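Long-range contacts in serpin-ZX (Arabidopsis thaliana, PDB 3LE2), which inhibits metacaspase-9 by covalent trapping after cleavage of its reactive centre loop and limits the death-promoting protease RD21A, thereby restraining programmed cell death: residues A[10-15]-A[61-66]; A[155-160]-A[326-331]. All coordinates share one frame; numbering follows the deposited sequence. Where two conformers were deposited one is given.

Both contacts are partly buried, and neither lies at the reactive bond; their centres are about 25 Å apart and their nearest atoms about 9 Å. They hold different elements. Interaction 1 sets the end of helix 54-63 and the residues that follow it against helix 5-25, whereas interaction 2 lays the loop after helix 129-147 on strand 326-335 of the serpin's sheet A. Helix 37-49 lies beside both, touching Phe62 and Leu63 in the first and Ile327 and His329 in the second. The chemistry differs too: Lys64, through its aliphatic chain, Gln12 and Val15 carry most of interaction 1, while interaction 2 centres on one phenylalanine ring, with a bridging water joining the backbones.

Interaction 1 of 2, residues A[10-15]-A[61-66]; sequences SLQNQV and SFLKFS
Leu11, Gln12 and Val15 on one side of helix 5-25 pack against Phe62 at the end of helix 54-63 and Lys64 and Phe65 just after it, a largely apolar helix-to-helix-end contact in the helical part of the serpin fold. The backbones come nearest at Gln12 and Leu63, whose CA atoms are 6.2 Å apart. Lys64 CG, on the first residue to leave the helix, lies 3.6 Å from Leu11 CB. A bend at chi2 (-57°) then carries the chain along helix 5-25 until it meets Val15 tip to tip, Lys64 CE being a tight 3.5 Å from Val15 CG2. The bend also brings the ammonium group beside its own helix end, with a weak hydrogen bond from Lys64 NZ to Ser61 O (3.4 Å).

Val15 divides its branches between two neighbours. With CG1 anti to the backbone N (chi1 169°), this methyl sits over a face of Phe62 in a CH-pi contact, 4.2 Å from the ring centroid, while CG2 serves Lys64. The extended Gln12 chain passes Leu63 O, with Gln12 CG 3.3 Å from that oxygen, and brings its amide to the edge of the Phe65 ring, the two planes 80° apart.

Phe65 also meets Phe74 of helix 68-83, and Leu63 touches Leu44 of helix 37-49. The contact thus belongs to the helical cluster of the N-terminal half that is typical of serpins.

Interaction 2 of 2, residues A[155-160]-A[326-331]; sequences VLPEGS and NIFHKA
Val155, Leu156 and Ser160 pack on Phe328 chiefly through apolar contacts. Leu156 crosses the ring at about a right angle: its CG stands over one face, 3.7 Å from the Phe328 ring centroid in a CH-pi contact, offset toward the rim, and its CD1 comes within 3.5 Å of Phe328 CD1. Beside it, Val155 CG1 rests 4.1 Å from Phe328 CB and also touches Lys330 CB, as the valine and lysine side chains slide past each other in opposite directions.

Few contacts are polar. A water donates to both Val155 O and His329 O, bridging the two backbones; Lys330 NZ makes a weak hydrogen bond to Glu154 O, just before Val155. Residues 157-160 form a type II beta turn, within which Ser160 OG donates to a lone pair of Pro157 O (2.9 Å). The chi1 of 70° that allows this bond also leaves Ser160 OG 3.5 Å from Phe328 CZ.

Helix 129-147 backs the loop through Ile137 and Val140 on Leu156, and Asn141 accepts from Leu156 N. Strand 326-335 pairs in parallel with strand 167-176, the neighbours between which the cleaved reactive centre loop inserts in inhibitory serpins, while helix 37-49 receives Ile327 and His329.

Interaction 1 of 2, residues A[10-15]-A[61-66]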
loop_
_atom_site.group_PDB
_atom_site.type_symbol
_atom_site.label_atom_id
_atom_site.label_comp_id
_atom_site.label_asym_id
_atom_site.label_seq_id
_atom_site.Cartn_x
_atom_site.Cartn_y
_atom_site.Cartn_z
ATOM N N SER A 10 -12.694 2.900 7.355
ATOM C CA SER A 10 -13.119 1.508 7.371
ATOM C C SER A 10 -13.730 1.106 6.024
ATOM O O SER A 10 -13.441 0.031 5.501
ATOM C CB SER A 10 -14.097 1.245 8.520
ATOM O OG SER A 10 -14.309 -0.147 8.700
ATOM N N LEU A 11 -14.570 1.965 5.458
ATOM C CA LEU A 11 -15.091 1.705 4.118
ATOM C C LEU A 11 -13.980 1.679 3.056
ATOM O O LEU A 11 -13.946 0.777 2.223
ATOM C CB LEU A 11 -16.168 2.726 3.751
ATOM C CG LEU A 11 -17.400 2.688 4.663
ATOM C CD1 LEU A 11 -18.293 3.882 4.414
ATOM C CD2 LEU A 11 -18.175 1.394 4.478
ATOM N N GLN A 12 -13.070 2.657 3.100
ATOM C CA GLN A 12 -11.957 2.718 2.147
ATOM C C GLN A 12 -11.132 1.447 2.140
ATOM O O GLN A 12 -10.772 0.944 1.079
ATOM C CB GLN A 12 -11.023 3.888 2.445
ATOM C CG GLN A 12 -11.524 5.240 2.030
ATOM C CD GLN A 12 -10.383 6.230 1.844
ATOM O OE1 GLN A 12 -10.553 7.290 1.230
ATOM N NE2 GLN A 12 -9.207 5.879 2.364
ATOM N N ASN A 13 -10.813 0.942 3.325
ATOM C CA ASN A 13 -9.935 -0.214 3.418
ATOM C C ASN A 13 -10.557 -1.449 2.788
ATOM O O ASN A 13 -9.846 -2.297 2.251
ATOM C CB ASN A 13 -9.534 -0.487 4.870
ATOM C CG ASN A 13 -8.671 0.619 5.459
ATOM O OD1 ASN A 13 -8.067 1.411 4.734
ATOM N ND2 ASN A 13 -8.610 0.678 6.780
ATOM N N GLN A 14 -11.886 -1.554 2.860
ATOM C CA GLN A 14 -12.591 -2.672 2.229
ATOM C C GLN A 14 -12.498 -2.574 0.711
ATOM O O GLN A 14 -12.192 -3.547 0.027
ATOM C CB GLN A 14 -14.067 -2.723 2.649
ATOM C CG GLN A 14 -14.914 -3.606 1.730
ATOM C CD GLN A 14 -16.352 -3.791 2.202
ATOM O OE1 GLN A 14 -16.870 -3.004 2.995
ATOM N NE2 GLN A 14 -17.003 -4.839 1.708
ATOM N N VAL A 15 -12.797 -1.392 0.189
ATOM C CA VAL A 15 -12.662 -1.132 -1.239
ATOM C C VAL A 15 -11.216 -1.395 -1.672
ATOM O O VAL A 15 -10.960 -1.949 -2.749
ATOM C CB VAL A 15 -13.010 0.342 -1.537
ATOM C CG1 VAL A 15 -12.617 0.724 -2.946
ATOM C CG2 VAL A 15 -14.515 0.603 -1.274
ATOM N N SER A 61 -17.668 9.187 -4.240
ATOM C CA SER A 61 -18.332 7.995 -3.729
ATOM C C SER A 61 -17.362 6.824 -3.641
ATOM O O SER A 61 -17.498 5.961 -2.775
ATOM C CB SER A 61 -19.543 7.629 -4.592
ATOM O OG SER A 61 -20.511 8.670 -4.560
ATOM N N PHE A 62 -16.372 6.801 -4.529
ATOM C CA PHE A 62 -15.379 5.737 -4.505
ATOM C C PHE A 62 -14.513 5.853 -3.258
ATOM O O PHE A 62 -14.064 4.853 -2.695
ATOM C CB PHE A 62 -14.508 5.788 -5.759
ATOM C CG PHE A 62 -13.476 4.694 -5.825
ATOM C CD1 PHE A 62 -13.774 3.474 -6.419
ATOM C CD2 PHE A 62 -12.206 4.885 -5.297
ATOM C CE1 PHE A 62 -12.819 2.457 -6.485
ATOM C CE2 PHE A 62 -11.243 3.878 -5.361
ATOM C CZ PHE A 62 -11.554 2.661 -5.954
ATOM N N LEU A 63 -14.296 7.088 -2.825
ATOM C CA LEU A 63 -13.339 7.371 -1.770
ATOM C C LEU A 63 -13.991 7.516 -0.405
ATOM O O LEU A 63 -13.291 7.657 0.600
ATOM C CB LEU A 63 -12.550 8.637 -2.121
ATOM C CG LEU A 63 -11.538 8.481 -3.258
ATOM C CD1 LEU A 63 -10.918 9.835 -3.615
ATOM C CD2 LEU A 63 -10.474 7.443 -2.873
ATOM N N LYS A 64 -15.329 7.512 -0.388
ATOM C CA LYS A 64 -16.145 7.473 0.845
ATOM C C LYS A 64 -16.121 8.772 1.638
ATOM O O LYS A 64 -16.129 8.758 2.868
ATOM C CB LYS A 64 -15.740 6.305 1.759
ATOM C CG LYS A 64 -15.584 4.956 1.047
ATOM C CD LYS A 64 -16.864 4.537 0.320
ATOM C CE LYS A 64 -16.630 3.244 -0.462
ATOM N NZ LYS A 64 -17.770 2.844 -1.325
ATOM N N PHE A 65 -16.070 9.890 0.929
ATOM C CA PHE A 65 -16.131 11.201 1.558
ATOM C C PHE A 65 -17.100 12.016 0.741
ATOM O O PHE A 65 -17.247 11.781 -0.458
ATOM C CB PHE A 65 -14.754 11.881 1.565
ATOM C CG PHE A 65 -13.804 11.334 2.598
ATOM C CD1 PHE A 65 -13.724 11.906 3.865
ATOM C CD2 PHE A 65 -12.990 10.256 2.309
ATOM C CE1 PHE A 65 -12.843 11.409 4.825
ATOM C CE2 PHE A 65 -12.107 9.760 3.265
ATOM C CZ PHE A 65 -12.036 10.335 4.522
ATOM N N SER A 66 -17.754 12.976 1.384
ATOM C CA SER A 66 -18.846 13.716 0.754
ATOM C C SER A 66 -18.412 14.884 -0.131
ATOM O O SER A 66 -19.101 15.212 -1.095
ATOM C CB SER A 66 -19.847 14.197 1.807
ATOM O OG SER A 66 -20.678 13.132 2.232
#

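Interaction 2 of 2, residues A[155-160]-A[326-331]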
loop_
_atom_site.group_PDB
_atom_site.type_symbol
_atom_site.label_atom_id
_atom_site.label_comp_id
_atom_site.label_asym_id
_atom_site.label_seq_id
_atom_site.Cartn_x
_atom_site.Cartn_y
_atom_site.Cartn_z
ATOM N N VAL A 155 9.702 4.602 -11.512
ATOM C CA VAL A 155 8.240 4.582 -11.488
ATOM C C VAL A 155 7.595 4.342 -12.860
ATOM O O VAL A 155 6.671 3.549 -12.962
ATOM C CB VAL A 155 7.652 5.851 -10.837
ATOM C CG1 VAL A 155 6.176 5.625 -10.486
ATOM C CG2 VAL A 155 8.436 6.191 -9.586
ATOM N N LEU A 156 8.073 5.008 -13.912
ATOM C CA LEU A 156 7.535 4.769 -15.259
ATOM C C LEU A 156 8.383 3.750 -16.025
ATOM O O LEU A 156 9.588 3.927 -16.136
ATOM C CB LEU A 156 7.428 6.069 -16.060
ATOM C CG LEU A 156 6.211 6.985 -15.877
ATOM C CD1 LEU A 156 6.060 7.438 -14.438
ATOM C CD2 LEU A 156 6.342 8.174 -16.782
ATOM N N PRO A 157 7.758 2.666 -16.530
ATOM C CA PRO A 157 8.490 1.678 -17.328
ATOM C C PRO A 157 8.808 2.231 -18.708
ATOM O O PRO A 157 8.112 3.131 -19.184
ATOM C CB PRO A 157 7.482 0.526 -17.481
ATOM C CG PRO A 157 6.464 0.738 -16.437
ATOM C CD PRO A 157 6.378 2.221 -16.251
ATOM N N GLU A 158 9.839 1.691 -19.347
ATOM C CA GLU A 158 10.152 2.086 -20.703
ATOM C C GLU A 158 8.897 1.993 -21.572
ATOM O O GLU A 158 8.102 1.064 -21.433
ATOM C CB GLU A 158 11.300 1.237 -21.267
ATOM C CG GLU A 158 12.640 1.513 -20.583
ATOM C CD GLU A 158 13.825 0.877 -21.313
ATOM O OE1 GLU A 158 14.219 -0.250 -20.933
ATOM O OE2 GLU A 158 14.361 1.500 -22.264
ATOM N N GLY A 159 8.710 2.988 -22.439
ATOM C CA GLY A 159 7.614 2.990 -23.388
ATOM C C GLY A 159 6.244 3.220 -22.778
ATOM O O GLY A 159 5.231 2.988 -23.430
ATOM N N SER A 160 6.195 3.681 -21.535
ATOM C CA SER A 160 4.910 3.803 -20.849
ATOM C C SER A 160 4.143 5.086 -21.207
ATOM O O SER A 160 2.921 5.124 -21.084
ATOM C CB SER A 160 5.073 3.648 -19.333
ATOM O OG SER A 160 5.745 4.758 -18.771
ATOM N N ASN A 326 -2.733 8.156 -17.385
ATOM C CA ASN A 326 -2.118 7.101 -16.601
ATOM C C ASN A 326 -1.982 7.513 -15.158
ATOM O O ASN A 326 -1.820 8.702 -14.833
ATOM C CB ASN A 326 -0.697 6.783 -17.088
ATOM C CG ASN A 326 -0.571 6.729 -18.598
ATOM O OD1 ASN A 326 -0.511 7.761 -19.270
ATOM N ND2 ASN A 326 -0.489 5.521 -19.136
ATOM N N ILE A 327 -2.006 6.511 -14.293
ATOM C CA ILE A 327 -1.638 6.706 -12.904
ATOM C C ILE A 327 -0.570 5.678 -12.575
ATOM O O ILE A 327 -0.868 4.514 -12.291
ATOM C CB ILE A 327 -2.836 6.576 -11.950
ATOM C CG1 ILE A 327 -3.909 7.618 -12.300
ATOM C CG2 ILE A 327 -2.383 6.724 -10.496
ATOM C CD1 ILE A 327 -5.248 7.377 -11.587
ATOM N N PHE A 328 0.679 6.132 -12.630
ATOM C CA PHE A 328 1.845 5.278 -12.398
ATOM C C PHE A 328 2.177 5.169 -10.913
ATOM O O PHE A 328 2.405 6.183 -10.242
ATOM C CB PHE A 328 3.050 5.812 -13.179
ATOM C CG PHE A 328 2.876 5.758 -14.677
ATOM C CD1 PHE A 328 2.697 6.925 -15.417
ATOM C CD2 PHE A 328 2.888 4.533 -15.349
ATOM C CE1 PHE A 328 2.554 6.879 -16.821
ATOM C CE2 PHE A 328 2.733 4.475 -16.738
ATOM C CZ PHE A 328 2.565 5.651 -17.475
ATOM N N HIS A 329 2.196 3.942 -10.400
ATOM C CA HIS A 329 2.472 3.716 -8.982
ATOM C C HIS A 329 3.570 2.687 -8.763
ATOM O O HIS A 329 3.628 1.654 -9.433
ATOM C CB HIS A 329 1.199 3.280 -8.232
ATOM C CG HIS A 329 1.423 2.978 -6.779
ATOM N ND1 HIS A 329 1.719 3.957 -5.851
ATOM C CD2 HIS A 329 1.380 1.809 -6.092
ATOM C CE1 HIS A 329 1.865 3.401 -4.660
ATOM N NE2 HIS A 329 1.659 2.101 -4.776
ATOM N N LYS A 330 4.435 2.973 -7.803
ATOM C CA LYS A 330 5.484 2.048 -7.445
ATOM C C LYS A 330 5.617 1.943 -5.929
ATOM O O LYS A 330 5.537 2.947 -5.205
ATOM C CB LYS A 330 6.817 2.486 -8.060
ATOM C CG LYS A 330 7.999 1.541 -7.764
ATOM C CD LYS A 330 8.164 0.467 -8.832
ATOM C CE LYS A 330 9.634 0.262 -9.169
ATOM N NZ LYS A 330 9.838 -0.434 -10.466
ATOM N N ALA A 331 5.842 0.713 -5.477
ATOM C CA ALA A 331 5.997 0.394 -4.083
ATOM C C ALA A 331 7.030 -0.717 -3.958
ATOM O O ALA A 331 7.270 -1.463 -4.907
ATOM C CB ALA A 331 4.665 -0.073 -3.529
HETATM O O HOH W 1 4.894 1.540 -12.247
#